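Side-chain contacts in cytochrome c (Pseudomonas aeruginosa, PDB 6RTE), which acts as a dehydrogenase on dihydro-heme d1 in heme d1 biosynthesis, joining a heme c-binding cytochrome domain to an eight-bladed beta-propeller: residues Ala53-Gly58 with Ala106-Ala111; Gly231-Val236 with Leu295-Gly300; Thr275-His280 with Pro321-Leu326. One frame throughout, in Å; residues are numbered along the deposited sequence.

Contact 1: residues Ala53-Gly58 with Ala106-Ala111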
ATOM      1  N   ALA A  53      -0.500  21.422 -16.383  1.00 51.74           N
ATOM      2  CA  ALA A  53      -1.697  22.247 -16.364  1.00 52.61           C
ATOM      3  C   ALA A  53      -2.690  21.687 -15.357  1.00 49.33           C
ATOM      4  O   ALA A  53      -2.906  20.471 -15.283  1.00 50.95           O
ATOM      5  CB  ALA A  53      -2.320  22.302 -17.758  1.00 56.18           C
ATOM      6  N   GLY A  54      -3.291  22.579 -14.577  1.00 48.13           N
ATOM      7  CA  GLY A  54      -4.233  22.179 -13.556  1.00 47.06           C
ATOM      8  C   GLY A  54      -3.621  21.531 -12.330  1.00 48.39           C
ATOM      9  O   GLY A  54      -4.362  21.054 -11.468  1.00 56.49           O
ATOM     10  N   ARG A  55      -2.296  21.508 -12.226  1.00 43.88           N
ATOM     11  CA  ARG A  55      -1.580  20.834 -11.149  1.00 40.39           C
ATOM     12  C   ARG A  55      -1.724  19.319 -11.224  1.00 39.97           C
ATOM     13  O   ARG A  55      -1.510  18.626 -10.224  1.00 38.62           O
ATOM     14  CB  ARG A  55      -2.042  21.320  -9.771  1.00 38.76           C
ATOM     15  CG  ARG A  55      -1.916  22.835  -9.554  1.00 40.83           C
ATOM     16  CD  ARG A  55      -2.288  23.182  -8.124  1.00 42.65           C
ATOM     17  NE  ARG A  55      -3.698  23.536  -8.000  1.00 46.62           N
ATOM     18  CZ  ARG A  55      -4.423  23.395  -6.889  1.00 47.19           C
ATOM     19  NH1 ARG A  55      -3.889  22.879  -5.801  1.00 43.02           N
ATOM     20  NH2 ARG A  55      -5.696  23.771  -6.875  1.00 50.75           N
ATOM     21  N   LEU A  56      -2.071  18.790 -12.398  1.00 40.78           N
ATOM     22  CA  LEU A  56      -2.306  17.357 -12.545  1.00 40.52           C
ATOM     23  C   LEU A  56      -1.023  16.546 -12.566  1.00 38.97           C
ATOM     24  O   LEU A  56      -1.077  15.335 -12.328  1.00 41.45           O
ATOM     25  CB  LEU A  56      -3.098  17.082 -13.823  1.00 43.26           C
ATOM     26  CG  LEU A  56      -4.526  17.612 -13.857  1.00 46.33           C
ATOM     27  CD1 LEU A  56      -5.256  17.045 -15.059  1.00 52.03           C
ATOM     28  CD2 LEU A  56      -5.268  17.283 -12.575  1.00 44.78           C
ATOM     29  N   GLY A  57       0.112  17.169 -12.840  1.00 38.37           N
ATOM     30  CA  GLY A  57       1.396  16.503 -12.867  1.00 38.98           C
ATOM     31  C   GLY A  57       1.991  16.472 -14.264  1.00 44.50           C
ATOM     32  O   GLY A  57       1.343  16.785 -15.261  1.00 45.48           O
ATOM     33  N   GLY A  58       3.269  16.099 -14.302  1.00 47.82           N
ATOM     34  CA  GLY A  58       4.009  15.905 -15.537  1.00 52.76           C
ATOM     35  C   GLY A  58       5.403  15.381 -15.254  1.00 54.51           C
ATOM     36  O   GLY A  58       5.557  14.277 -14.723  1.00 55.15           O
ATOM     37  N   ALA A 106      -0.665  28.723  -0.620  1.00 36.46           N
ATOM     38  CA  ALA A 106      -2.110  28.874  -0.483  1.00 37.07           C
ATOM     39  C   ALA A 106      -2.834  28.300  -1.695  1.00 35.19           C
ATOM     40  O   ALA A 106      -3.827  27.581  -1.548  1.00 33.83           O
ATOM     41  CB  ALA A 106      -2.471  30.348  -0.282  1.00 39.64           C
ATOM     42  N   TYR A 107      -2.332  28.591  -2.898  1.00 34.74           N
ATOM     43  CA  TYR A 107      -2.939  28.089  -4.129  1.00 34.75           C
ATOM     44  C   TYR A 107      -2.887  26.565  -4.212  1.00 33.35           C
ATOM     45  O   TYR A 107      -3.848  25.928  -4.669  1.00 33.18           O
ATOM     46  CB  TYR A 107      -2.226  28.719  -5.331  1.00 34.89           C
ATOM     47  CG  TYR A 107      -2.669  28.220  -6.687  1.00 37.67           C
ATOM     48  CD1 TYR A 107      -3.905  28.576  -7.212  1.00 41.23           C
ATOM     49  CD2 TYR A 107      -1.837  27.414  -7.458  1.00 40.13           C
ATOM     50  CE1 TYR A 107      -4.307  28.126  -8.464  1.00 45.57           C
ATOM     51  CE2 TYR A 107      -2.227  26.959  -8.703  1.00 44.76           C
ATOM     52  CZ  TYR A 107      -3.464  27.317  -9.202  1.00 48.54           C
ATOM     53  OH  TYR A 107      -3.855  26.868 -10.443  1.00 53.64           O
ATOM     54  N   LEU A 108      -1.773  25.955  -3.795  1.00 34.30           N
ATOM     55  CA  LEU A 108      -1.639  24.509  -3.925  1.00 31.34           C
ATOM     56  C   LEU A 108      -2.628  23.780  -3.022  1.00 28.93           C
ATOM     57  O   LEU A 108      -3.152  22.730  -3.390  1.00 26.55           O
ATOM     58  CB  LEU A 108      -0.215  24.056  -3.589  1.00 34.05           C
ATOM     59  CG  LEU A 108       0.933  24.476  -4.517  1.00 33.80           C
ATOM     60  CD1 LEU A 108       2.175  23.673  -4.161  1.00 32.28           C
ATOM     61  CD2 LEU A 108       0.575  24.287  -5.964  1.00 34.18           C
ATOM     62  N   TYR A 109      -2.879  24.317  -1.826  1.00 28.51           N
ATOM     63  CA  TYR A 109      -3.759  23.653  -0.876  1.00 30.14           C
ATOM     64  C   TYR A 109      -5.214  24.080  -1.009  1.00 33.70           C
ATOM     65  O   TYR A 109      -6.082  23.456  -0.392  1.00 33.22           O
ATOM     66  CB  TYR A 109      -3.241  23.885   0.545  1.00 30.84           C
ATOM     67  CG  TYR A 109      -1.979  23.082   0.808  1.00 29.82           C
ATOM     68  CD1 TYR A 109      -0.734  23.563   0.417  1.00 30.45           C
ATOM     69  CD2 TYR A 109      -2.039  21.825   1.397  1.00 29.14           C
ATOM     70  CE1 TYR A 109       0.419  22.824   0.625  1.00 29.97           C
ATOM     71  CE2 TYR A 109      -0.885  21.077   1.607  1.00 28.95           C
ATOM     72  CZ  TYR A 109       0.342  21.585   1.214  1.00 29.60           C
ATOM     73  OH  TYR A 109       1.500  20.860   1.433  1.00 29.81           O
ATOM     74  N   GLN A 110      -5.506  25.082  -1.825  1.00 36.27           N
ATOM     75  CA  GLN A 110      -6.879  25.528  -2.021  1.00 38.21           C
ATOM     76  C   GLN A 110      -7.594  24.587  -2.982  1.00 35.65           C
ATOM     77  O   GLN A 110      -7.044  24.216  -4.020  1.00 33.64           O
ATOM     78  CB  GLN A 110      -6.893  26.960  -2.558  1.00 42.47           C
ATOM     79  CG  GLN A 110      -8.256  27.466  -3.013  1.00 48.64           C
ATOM     80  CD  GLN A 110      -9.271  27.536  -1.886  1.00 55.57           C
ATOM     81  OE1 GLN A 110      -9.009  28.114  -0.830  1.00 60.95           O
ATOM     82  NE2 GLN A 110     -10.442  26.950  -2.111  1.00 55.54           N
ATOM     83  N   ALA A 111      -8.814  24.194  -2.632  1.00 35.94           N
ATOM     84  CA  ALA A 111      -9.604  23.371  -3.536  1.00 34.77           C
ATOM     85  C   ALA A 111      -9.911  24.153  -4.811  1.00 30.71           C
ATOM     86  O   ALA A 111     -10.199  25.360  -4.744  1.00 28.27           O
ATOM     87  CB  ALA A 111     -10.910  22.935  -2.868  1.00 39.68           C
TER

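Contact 2: residues Gly231-Val236 with Leu295-Gly300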
ATOM      1  N   GLY A 231      -6.238 -13.966 -12.203  1.00 23.46           N
ATOM      2  CA  GLY A 231      -5.262 -13.227 -12.971  1.00 22.54           C
ATOM      3  C   GLY A 231      -5.807 -12.356 -14.079  1.00 21.44           C
ATOM      4  O   GLY A 231      -5.018 -11.754 -14.805  1.00 21.46           O
ATOM      5  N   ARG A 232      -7.128 -12.254 -14.232  1.00 20.85           N
ATOM      6  CA  ARG A 232      -7.679 -11.547 -15.382  1.00 21.59           C
ATOM      7  C   ARG A 232      -7.800 -10.035 -15.184  1.00 20.42           C
ATOM      8  O   ARG A 232      -7.677  -9.288 -16.164  1.00 20.47           O
ATOM      9  CB  ARG A 232      -9.069 -12.095 -15.726  1.00 22.19           C
ATOM     10  CG  ARG A 232      -9.084 -13.546 -16.211  1.00 22.92           C
ATOM     11  CD  ARG A 232     -10.491 -14.040 -16.463  1.00 23.19           C
ATOM     12  NE  ARG A 232     -11.126 -13.407 -17.627  1.00 23.07           N
ATOM     13  CZ  ARG A 232     -12.414 -13.512 -17.923  1.00 23.35           C
ATOM     14  NH1 ARG A 232     -13.223 -14.206 -17.139  1.00 24.80           N
ATOM     15  NH2 ARG A 232     -12.904 -12.928 -19.007  1.00 22.24           N
ATOM     16  N   TRP A 233      -8.031  -9.571 -13.954  1.00 19.18           N
ATOM     17  CA  TRP A 233      -8.487  -8.210 -13.707  1.00 18.68           C
ATOM     18  C   TRP A 233      -7.618  -7.489 -12.691  1.00 19.80           C
ATOM     19  O   TRP A 233      -7.198  -8.071 -11.691  1.00 19.72           O
ATOM     20  CB  TRP A 233      -9.940  -8.202 -13.185  1.00 18.25           C
ATOM     21  CG  TRP A 233     -10.877  -9.108 -13.939  1.00 18.66           C
ATOM     22  CD1 TRP A 233     -11.483 -10.233 -13.470  1.00 18.82           C
ATOM     23  CD2 TRP A 233     -11.293  -8.960 -15.292  1.00 18.80           C
ATOM     24  NE1 TRP A 233     -12.259 -10.794 -14.454  1.00 19.20           N
ATOM     25  CE2 TRP A 233     -12.155 -10.030 -15.583  1.00 19.58           C
ATOM     26  CE3 TRP A 233     -11.021  -8.022 -16.290  1.00 20.34           C
ATOM     27  CZ2 TRP A 233     -12.737 -10.200 -16.833  1.00 20.38           C
ATOM     28  CZ3 TRP A 233     -11.597  -8.186 -17.524  1.00 21.98           C
ATOM     29  CH2 TRP A 233     -12.445  -9.267 -17.792  1.00 22.52           C
ATOM     30  N   VAL A 234      -7.382  -6.200 -12.948  1.00 20.30           N
ATOM     31  CA  VAL A 234      -6.868  -5.262 -11.963  1.00 20.08           C
ATOM     32  C   VAL A 234      -7.993  -4.294 -11.601  1.00 19.89           C
ATOM     33  O   VAL A 234      -8.595  -3.667 -12.489  1.00 19.03           O
ATOM     34  CB  VAL A 234      -5.647  -4.487 -12.495  1.00 20.84           C
ATOM     35  CG1 VAL A 234      -5.180  -3.459 -11.484  1.00 19.35           C
ATOM     36  CG2 VAL A 234      -4.518  -5.446 -12.856  1.00 22.27           C
ATOM     37  N   LEU A 235      -8.260  -4.153 -10.315  1.00 20.18           N
ATOM     38  CA  LEU A 235      -9.238  -3.184  -9.816  1.00 20.24           C
ATOM     39  C   LEU A 235      -8.491  -2.117  -9.025  1.00 19.81           C
ATOM     40  O   LEU A 235      -7.779  -2.437  -8.066  1.00 19.19           O
ATOM     41  CB  LEU A 235     -10.311  -3.856  -8.957  1.00 21.42           C
ATOM     42  CG  LEU A 235     -11.471  -2.922  -8.573  1.00 21.80           C
ATOM     43  CD1 LEU A 235     -12.273  -2.565  -9.806  1.00 22.00           C
ATOM     44  CD2 LEU A 235     -12.361  -3.546  -7.484  1.00 22.07           C
ATOM     45  N   VAL A 236      -8.658  -0.857  -9.428  1.00 19.44           N
ATOM     46  CA  VAL A 236      -7.952   0.273  -8.830  1.00 19.33           C
ATOM     47  C   VAL A 236      -8.945   1.091  -8.011  1.00 19.98           C
ATOM     48  O   VAL A 236     -10.006   1.477  -8.522  1.00 18.65           O
ATOM     49  CB  VAL A 236      -7.294   1.174  -9.897  1.00 20.45           C
ATOM     50  CG1 VAL A 236      -6.472   2.257  -9.235  1.00 21.31           C
ATOM     51  CG2 VAL A 236      -6.446   0.366 -10.864  1.00 19.40           C
ATOM     52  N   LEU A 295     -17.612  -7.332  -5.415  1.00 24.60           N
ATOM     53  CA  LEU A 295     -17.743  -7.412  -6.867  1.00 22.78           C
ATOM     54  C   LEU A 295     -17.281  -8.791  -7.335  1.00 21.78           C
ATOM     55  O   LEU A 295     -16.067  -9.006  -7.528  1.00 19.24           O
ATOM     56  CB  LEU A 295     -16.927  -6.315  -7.541  1.00 25.60           C
ATOM     57  CG  LEU A 295     -17.432  -4.877  -7.349  1.00 30.82           C
ATOM     58  CD1 LEU A 295     -16.875  -4.262  -6.055  1.00 33.34           C
ATOM     59  CD2 LEU A 295     -17.056  -4.020  -8.527  1.00 32.84           C
ATOM     60  N   PRO A 296     -18.182  -9.747  -7.524  1.00 24.63           N
ATOM     61  CA  PRO A 296     -17.756 -11.075  -7.976  1.00 24.98           C
ATOM     62  C   PRO A 296     -17.288 -11.082  -9.423  1.00 23.05           C
ATOM     63  O   PRO A 296     -17.827 -10.378 -10.286  1.00 21.27           O
ATOM     64  CB  PRO A 296     -19.021 -11.930  -7.805  1.00 29.21           C
ATOM     65  CG  PRO A 296     -20.135 -10.969  -7.911  1.00 30.94           C
ATOM     66  CD  PRO A 296     -19.635  -9.702  -7.266  1.00 28.32           C
ATOM     67  N   TYR A 297     -16.280 -11.924  -9.701  1.00 21.93           N
ATOM     68  CA  TYR A 297     -15.747 -12.036 -11.054  1.00 20.81           C
ATOM     69  C   TYR A 297     -15.691 -13.474 -11.576  1.00 22.32           C
ATOM     70  O   TYR A 297     -15.161 -13.685 -12.667  1.00 23.29           O
ATOM     71  CB  TYR A 297     -14.348 -11.404 -11.157  1.00 19.28           C
ATOM     72  CG  TYR A 297     -13.352 -11.871 -10.127  1.00 20.48           C
ATOM     73  CD1 TYR A 297     -12.746 -13.115 -10.222  1.00 21.26           C
ATOM     74  CD2 TYR A 297     -13.007 -11.054  -9.063  1.00 21.28           C
ATOM     75  CE1 TYR A 297     -11.848 -13.547  -9.265  1.00 21.87           C
ATOM     76  CE2 TYR A 297     -12.106 -11.471  -8.104  1.00 21.69           C
ATOM     77  CZ  TYR A 297     -11.530 -12.711  -8.210  1.00 22.22           C
ATOM     78  OH  TYR A 297     -10.639 -13.116  -7.246  1.00 22.58           O
ATOM     79  N   ALA A 298     -16.242 -14.453 -10.854  1.00 22.26           N
ATOM     80  CA  ALA A 298     -16.261 -15.823 -11.379  1.00 24.15           C
ATOM     81  C   ALA A 298     -16.949 -15.884 -12.735  1.00 24.79           C
ATOM     82  O   ALA A 298     -16.532 -16.636 -13.622  1.00 27.12           O
ATOM     83  CB  ALA A 298     -16.963 -16.776 -10.403  1.00 25.14           C
ATOM     84  N   ASN A 299     -18.003 -15.098 -12.926  1.00 23.51           N
ATOM     85  CA  ASN A 299     -18.766 -15.141 -14.168  1.00 24.87           C
ATOM     86  C   ASN A 299     -18.364 -14.061 -15.161  1.00 25.50           C
ATOM     87  O   ASN A 299     -19.024 -13.919 -16.200  1.00 28.63           O
ATOM     88  CB  ASN A 299     -20.252 -15.063 -13.861  1.00 28.95           C
ATOM     89  CG  ASN A 299     -20.781 -16.357 -13.277  1.00 34.77           C
ATOM     90  OD1 ASN A 299     -21.062 -16.448 -12.083  1.00 40.85           O
ATOM     91  ND2 ASN A 299     -20.908 -17.365 -14.112  1.00 33.30           N
ATOM     92  N   GLY A 300     -17.285 -13.336 -14.901  1.00 23.99           N
ATOM     93  CA  GLY A 300     -16.786 -12.379 -15.868  1.00 25.60           C
ATOM     94  C   GLY A 300     -16.447 -11.047 -15.241  1.00 24.79           C
ATOM     95  O   GLY A 300     -16.393 -10.894 -14.012  1.00 24.31           O
TER
HETATM   96  O   HOH W   1     -12.969 -13.499 -14.109  1.00 20.27           O

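Contact 3: residues Thr275-His280 with Pro321-Leu326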
ATOM      1  N   THR A 275      -8.780  -8.420  -2.702  1.00 22.46           N
ATOM      2  CA  THR A 275      -9.196  -9.659  -3.349  1.00 22.74           C
ATOM      3  C   THR A 275      -9.541 -10.689  -2.289  1.00 23.24           C
ATOM      4  O   THR A 275      -8.838 -10.815  -1.283  1.00 24.86           O
ATOM      5  CB  THR A 275      -8.094 -10.190  -4.261  1.00 23.05           C
ATOM      6  OG1 THR A 275      -7.772  -9.187  -5.234  1.00 24.62           O
ATOM      7  CG2 THR A 275      -8.529 -11.522  -4.986  1.00 21.26           C
ATOM      8  N   ALA A 276     -10.633 -11.420  -2.514  1.00 21.65           N
ATOM      9  CA  ALA A 276     -11.078 -12.506  -1.639  1.00 23.29           C
ATOM     10  C   ALA A 276     -11.075 -13.789  -2.463  1.00 23.45           C
ATOM     11  O   ALA A 276     -12.096 -14.146  -3.072  1.00 23.53           O
ATOM     12  CB  ALA A 276     -12.460 -12.223  -1.063  1.00 24.25           C
ATOM     13  N   PRO A 277      -9.963 -14.520  -2.501  1.00 26.16           N
ATOM     14  CA  PRO A 277      -9.795 -15.573  -3.518  1.00 26.76           C
ATOM     15  C   PRO A 277     -10.847 -16.664  -3.422  1.00 27.84           C
ATOM     16  O   PRO A 277     -11.385 -17.073  -4.462  1.00 27.99           O
ATOM     17  CB  PRO A 277      -8.382 -16.110  -3.245  1.00 28.68           C
ATOM     18  CG  PRO A 277      -7.660 -14.915  -2.684  1.00 28.52           C
ATOM     19  CD  PRO A 277      -8.688 -14.222  -1.819  1.00 27.44           C
ATOM     20  N   PRO A 278     -11.191 -17.161  -2.225  1.00 28.99           N
ATOM     21  CA  PRO A 278     -12.209 -18.229  -2.173  1.00 31.80           C
ATOM     22  C   PRO A 278     -13.574 -17.785  -2.660  1.00 30.75           C
ATOM     23  O   PRO A 278     -14.366 -18.620  -3.109  1.00 31.43           O
ATOM     24  CB  PRO A 278     -12.260 -18.618  -0.685  1.00 34.61           C
ATOM     25  CG  PRO A 278     -11.037 -18.030  -0.081  1.00 33.42           C
ATOM     26  CD  PRO A 278     -10.674 -16.837  -0.880  1.00 29.57           C
ATOM     27  N   ARG A 279     -13.877 -16.495  -2.573  1.00 28.93           N
ATOM     28  CA  ARG A 279     -15.130 -15.947  -3.069  1.00 28.72           C
ATOM     29  C   ARG A 279     -15.037 -15.489  -4.522  1.00 27.22           C
ATOM     30  O   ARG A 279     -16.054 -15.082  -5.089  1.00 27.29           O
ATOM     31  CB  ARG A 279     -15.566 -14.775  -2.178  1.00 29.74           C
ATOM     32  CG  ARG A 279     -15.587 -15.119  -0.679  1.00 31.80           C
ATOM     33  CD  ARG A 279     -15.944 -13.907   0.161  1.00 33.44           C
ATOM     34  NE  ARG A 279     -17.313 -13.462  -0.087  1.00 35.57           N
ATOM     35  CZ  ARG A 279     -18.384 -13.926   0.548  1.00 39.51           C
ATOM     36  NH1 ARG A 279     -19.584 -13.457   0.244  1.00 41.29           N
ATOM     37  NH2 ARG A 279     -18.259 -14.848   1.490  1.00 41.44           N
ATOM     38  N   HIS A 280     -13.851 -15.565  -5.132  1.00 24.88           N
ATOM     39  CA  HIS A 280     -13.614 -15.057  -6.482  1.00 24.08           C
ATOM     40  C   HIS A 280     -14.247 -13.685  -6.672  1.00 23.02           C
ATOM     41  O   HIS A 280     -14.999 -13.440  -7.616  1.00 22.65           O
ATOM     42  CB  HIS A 280     -14.120 -16.037  -7.527  1.00 23.94           C
ATOM     43  CG  HIS A 280     -13.572 -17.411  -7.351  1.00 25.36           C
ATOM     44  ND1 HIS A 280     -12.218 -17.665  -7.359  1.00 24.86           N
ATOM     45  CD2 HIS A 280     -14.181 -18.590  -7.100  1.00 26.23           C
ATOM     46  CE1 HIS A 280     -12.019 -18.959  -7.148  1.00 26.09           C
ATOM     47  NE2 HIS A 280     -13.195 -19.537  -6.986  1.00 26.80           N
ATOM     48  N   PRO A 321      -9.310 -16.161   8.023  1.00 44.75           N
ATOM     49  CA  PRO A 321      -8.608 -17.069   7.100  1.00 45.83           C
ATOM     50  C   PRO A 321      -9.512 -17.676   6.035  1.00 45.99           C
ATOM     51  O   PRO A 321      -9.060 -17.863   4.905  1.00 44.62           O
ATOM     52  CB  PRO A 321      -8.017 -18.140   8.031  1.00 49.22           C
ATOM     53  CG  PRO A 321      -8.684 -17.947   9.360  1.00 52.80           C
ATOM     54  CD  PRO A 321      -9.041 -16.493   9.433  1.00 50.97           C
ATOM     55  N   ASP A 322     -10.770 -17.972   6.358  1.00 48.39           N
ATOM     56  CA  ASP A 322     -11.698 -18.558   5.397  1.00 51.17           C
ATOM     57  C   ASP A 322     -12.471 -17.514   4.595  1.00 48.63           C
ATOM     58  O   ASP A 322     -13.345 -17.885   3.802  1.00 51.28           O
ATOM     59  CB  ASP A 322     -12.687 -19.477   6.122  1.00 56.43           C
ATOM     60  CG  ASP A 322     -13.667 -18.709   6.998  1.00 59.37           C
ATOM     61  OD1 ASP A 322     -13.447 -17.501   7.237  1.00 59.07           O
ATOM     62  OD2 ASP A 322     -14.671 -19.315   7.440  1.00 61.88           O
ATOM     63  N   TYR A 323     -12.180 -16.227   4.794  1.00 44.38           N
ATOM     64  CA  TYR A 323     -12.827 -15.116   4.098  1.00 40.61           C
ATOM     65  C   TYR A 323     -14.337 -15.068   4.317  1.00 44.12           C
ATOM     66  O   TYR A 323     -15.045 -14.354   3.597  1.00 43.58           O
ATOM     67  CB  TYR A 323     -12.506 -15.147   2.597  1.00 37.48           C
ATOM     68  CG  TYR A 323     -11.080 -14.769   2.304  1.00 36.14           C
ATOM     69  CD1 TYR A 323     -10.071 -15.725   2.341  1.00 38.43           C
ATOM     70  CD2 TYR A 323     -10.730 -13.463   2.020  1.00 35.20           C
ATOM     71  CE1 TYR A 323      -8.761 -15.390   2.085  1.00 39.54           C
ATOM     72  CE2 TYR A 323      -9.414 -13.114   1.767  1.00 37.71           C
ATOM     73  CZ  TYR A 323      -8.435 -14.089   1.802  1.00 41.31           C
ATOM     74  OH  TYR A 323      -7.120 -13.774   1.548  1.00 46.01           O
ATOM     75  N   ARG A 324     -14.855 -15.782   5.318  1.00 46.69           N
ATOM     76  CA  ARG A 324     -16.269 -15.648   5.645  1.00 51.42           C
ATOM     77  C   ARG A 324     -16.548 -14.380   6.441  1.00 45.99           C
ATOM     78  O   ARG A 324     -17.643 -13.818   6.338  1.00 48.09           O
ATOM     79  CB  ARG A 324     -16.765 -16.867   6.431  1.00 60.37           C
ATOM     80  CG  ARG A 324     -17.290 -17.987   5.540  1.00 66.35           C
ATOM     81  CD  ARG A 324     -17.996 -19.084   6.342  1.00 73.38           C
ATOM     82  NE  ARG A 324     -19.204 -18.601   7.017  1.00 77.80           N
ATOM     83  CZ  ARG A 324     -19.360 -18.507   8.337  1.00 81.10           C
ATOM     84  NH1 ARG A 324     -18.389 -18.872   9.169  1.00 82.89           N
ATOM     85  NH2 ARG A 324     -20.506 -18.054   8.832  1.00 82.34           N
ATOM     86  N   TYR A 325     -15.582 -13.909   7.215  1.00 41.99           N
ATOM     87  CA  TYR A 325     -15.772 -12.737   8.048  1.00 41.64           C
ATOM     88  C   TYR A 325     -14.807 -11.633   7.650  1.00 40.84           C
ATOM     89  O   TYR A 325     -13.673 -11.882   7.231  1.00 37.55           O
ATOM     90  CB  TYR A 325     -15.597 -13.067   9.532  1.00 44.86           C
ATOM     91  CG  TYR A 325     -16.601 -14.082  10.003  1.00 48.64           C
ATOM     92  CD1 TYR A 325     -17.900 -13.705  10.316  1.00 50.90           C
ATOM     93  CD2 TYR A 325     -16.259 -15.423  10.112  1.00 50.57           C
ATOM     94  CE1 TYR A 325     -18.824 -14.634  10.733  1.00 55.00           C
ATOM     95  CE2 TYR A 325     -17.176 -16.357  10.530  1.00 54.32           C
ATOM     96  CZ  TYR A 325     -18.457 -15.961  10.838  1.00 56.82           C
ATOM     97  OH  TYR A 325     -19.376 -16.897  11.254  1.00 60.74           O
ATOM     98  N   LEU A 326     -15.294 -10.410   7.793  1.00 42.71           N
ATOM     99  CA  LEU A 326     -14.537  -9.200   7.527  1.00 44.83           C
ATOM    100  C   LEU A 326     -14.426  -8.429   8.828  1.00 48.43           C
ATOM    101  O   LEU A 326     -15.434  -8.199   9.503  1.00 52.43           O
ATOM    102  CB  LEU A 326     -15.235  -8.392   6.431  1.00 45.81           C
ATOM    103  CG  LEU A 326     -14.775  -6.992   6.056  1.00 47.05           C
ATOM    104  CD1 LEU A 326     -15.281  -6.697   4.652  1.00 45.16           C
ATOM    105  CD2 LEU A 326     -15.305  -5.966   7.041  1.00 51.69           C
TER
HETATM  106  O   HOH W   2     -16.364 -16.866   2.292  1.00 43.02           O

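Contact 1: residues Ala53-Gly58 with Ala106-Ala111
Arg55 sets its CG anti to the carbonyl carbon (chi1 -57°), runs extended to CD and then bends at chi3 (-93°), which brings its guanidinium under the ring of Tyr107 and up to the backbone at the end of helix 98-109. Tyr107, with CG anti to its backbone N, puts its ring face over the arginine: CZ of Arg55 lies 4.7 Å from the centroid of the Tyr107 ring, 15° off the normal, a cation-pi contact in which the two flat groups are tilted rather than stacked. This is the cytochrome c domain, where the loop following the heme-binding CXXCH sequence is tied to the end of helix 98-109; Leu108, whose side chain also approaches heme c, packs CD2 at 3.8 Å from CD of Arg55. Two carbonyls take hydrogen bonds from the guanidinium: O of Gln110 from NH2 at 3.2 Å, nearly in line with the C=O bond and just where the chain leaves helical geometry, and, outside the contact, O of Leu63 from NH1. O of Tyr107 lies over one guanidinium face, 3.1 Å above the plane and toward its rim, too badly angled for a hydrogen bond. Tyr43 of helix 38-46 packs on the same arginine.

Contact 2: residues Gly231-Val236 with Leu295-Gly300
The indole of Trp233 and the phenol ring of Tyr297 lean together with the Trp233 five-membered ring and the Tyr297 ring at 58° between their planes, and the two side chains run past each other in opposite directions. One indole face carries CB of the preceding Arg232, 3.6 Å above the plane and toward the rim, and the guanidinium of that arginine in turn has CZ2 of Trp233 over one of its own faces. Against Tyr297 it is the pyrrole part of the indole that touches: CD1 of Trp233 lies 3.9 Å from CB of Tyr297. At the benzo part, CZ2 of Trp233 comes to 4.1 Å from C of Gly300.

These residues join two neighbouring blades of the propeller, strand 233-238 of one and the end of strand 291-296 of the next. After that strand the chain folds into a type I beta turn from Tyr297 to Gly300, closed by N of Gly300 bonding to O of Tyr297 at 3.1 Å; Gly300, with phi at 134°, takes a backbone shape suited to glycine. Tyr297 places CG between its backbone N and carbonyl carbon (chi1 51°), which sends the ring back toward the blade of Trp233, where its OH bonds to Asp229. Phe282 packs against both aromatic residues.

A water joins the indole N-H to the turn carbonyl. It accepts from NE1 of Trp233 at 2.8 Å and donates to O of Tyr297 at 2.6 Å. The turn carbonyl thus takes two donors, Gly300 N and the water, and the indole N-H is satisfied without touching a protein acceptor. Between the two segments, then, the polar link is relayed by water, and apolar contact does the rest of the joining.

Contact 3: residues Thr275-His280 with Pro321-Leu326
Tyr323 lays one face of its ring on two successive prolines, Pro277 and Pro278, from a backbone with positive phi (59°), a left-handed conformation unusual for a tyrosine. The contact joins two consecutive blades of the beta-propeller: strand 270-276 runs into a short 3-10 turn at 277-279, and the tyrosine stands in the turn that leads into strand 325-330 of the next blade.

Both proline CD atoms make CH-pi contacts on that same face. CD of Pro277 is 4.0 Å from the centroid of the Tyr323 ring, over the half that bears the hydroxyl, while CD of Pro278 is 3.9 Å from it, over the half nearer CB. The ring of Pro278 crosses the tyrosine at about a right angle, and its CG also comes to 3.5 Å from CD1 of Tyr323. CB of Ala276 touches CD2 of Tyr323 at 3.7 Å. Phe319, from the tyrosine's own blade, meets the same ring.

Beyond the prolines, Arg279 supplies the polar part. Its chain, bent at chi3 (66°), carries CD to 3.6 Å from O of Tyr323 and lets NH2 bond to a water at 2.9 Å, which lies in the guanidinium plane; that water passes a weak bond on to the same carbonyl. The charge itself is met by acids outside the two segments, with NE in a salt bridge to Glu294 and NH1 in one to Asp342, so the arginine also spans the two blades.

The loop on the tyrosine's side is braced by an Asx turn around Tyr323: OD1 of Asp322, which also bonds to Ser320, accepts from the backbone N of Arg324 at 2.9 Å, the donor standing above the carboxylate plane rather than in it.

Contact 1 stands apart in the cytochrome c domain, its centre about 34 Å from that of contact 2 and about 40 Å from that of contact 3. Contacts 2 and 3 are propeller joints, one on each flank of the blade running from strand 270-276 to strand 306-309, and they meet in it: N of Tyr297 probably bonds to O of His280 at 2.9 Å, and the tyrosine hydroxyl packs on Thr275. Contact 2 is partly buried, contact 3 lies at the surface. Both use aromatic packing and a bridging water, whereas contact 1, partly buried, pairs a cation-pi contact with a direct bond from arginine to a carbonyl beyond the helix end.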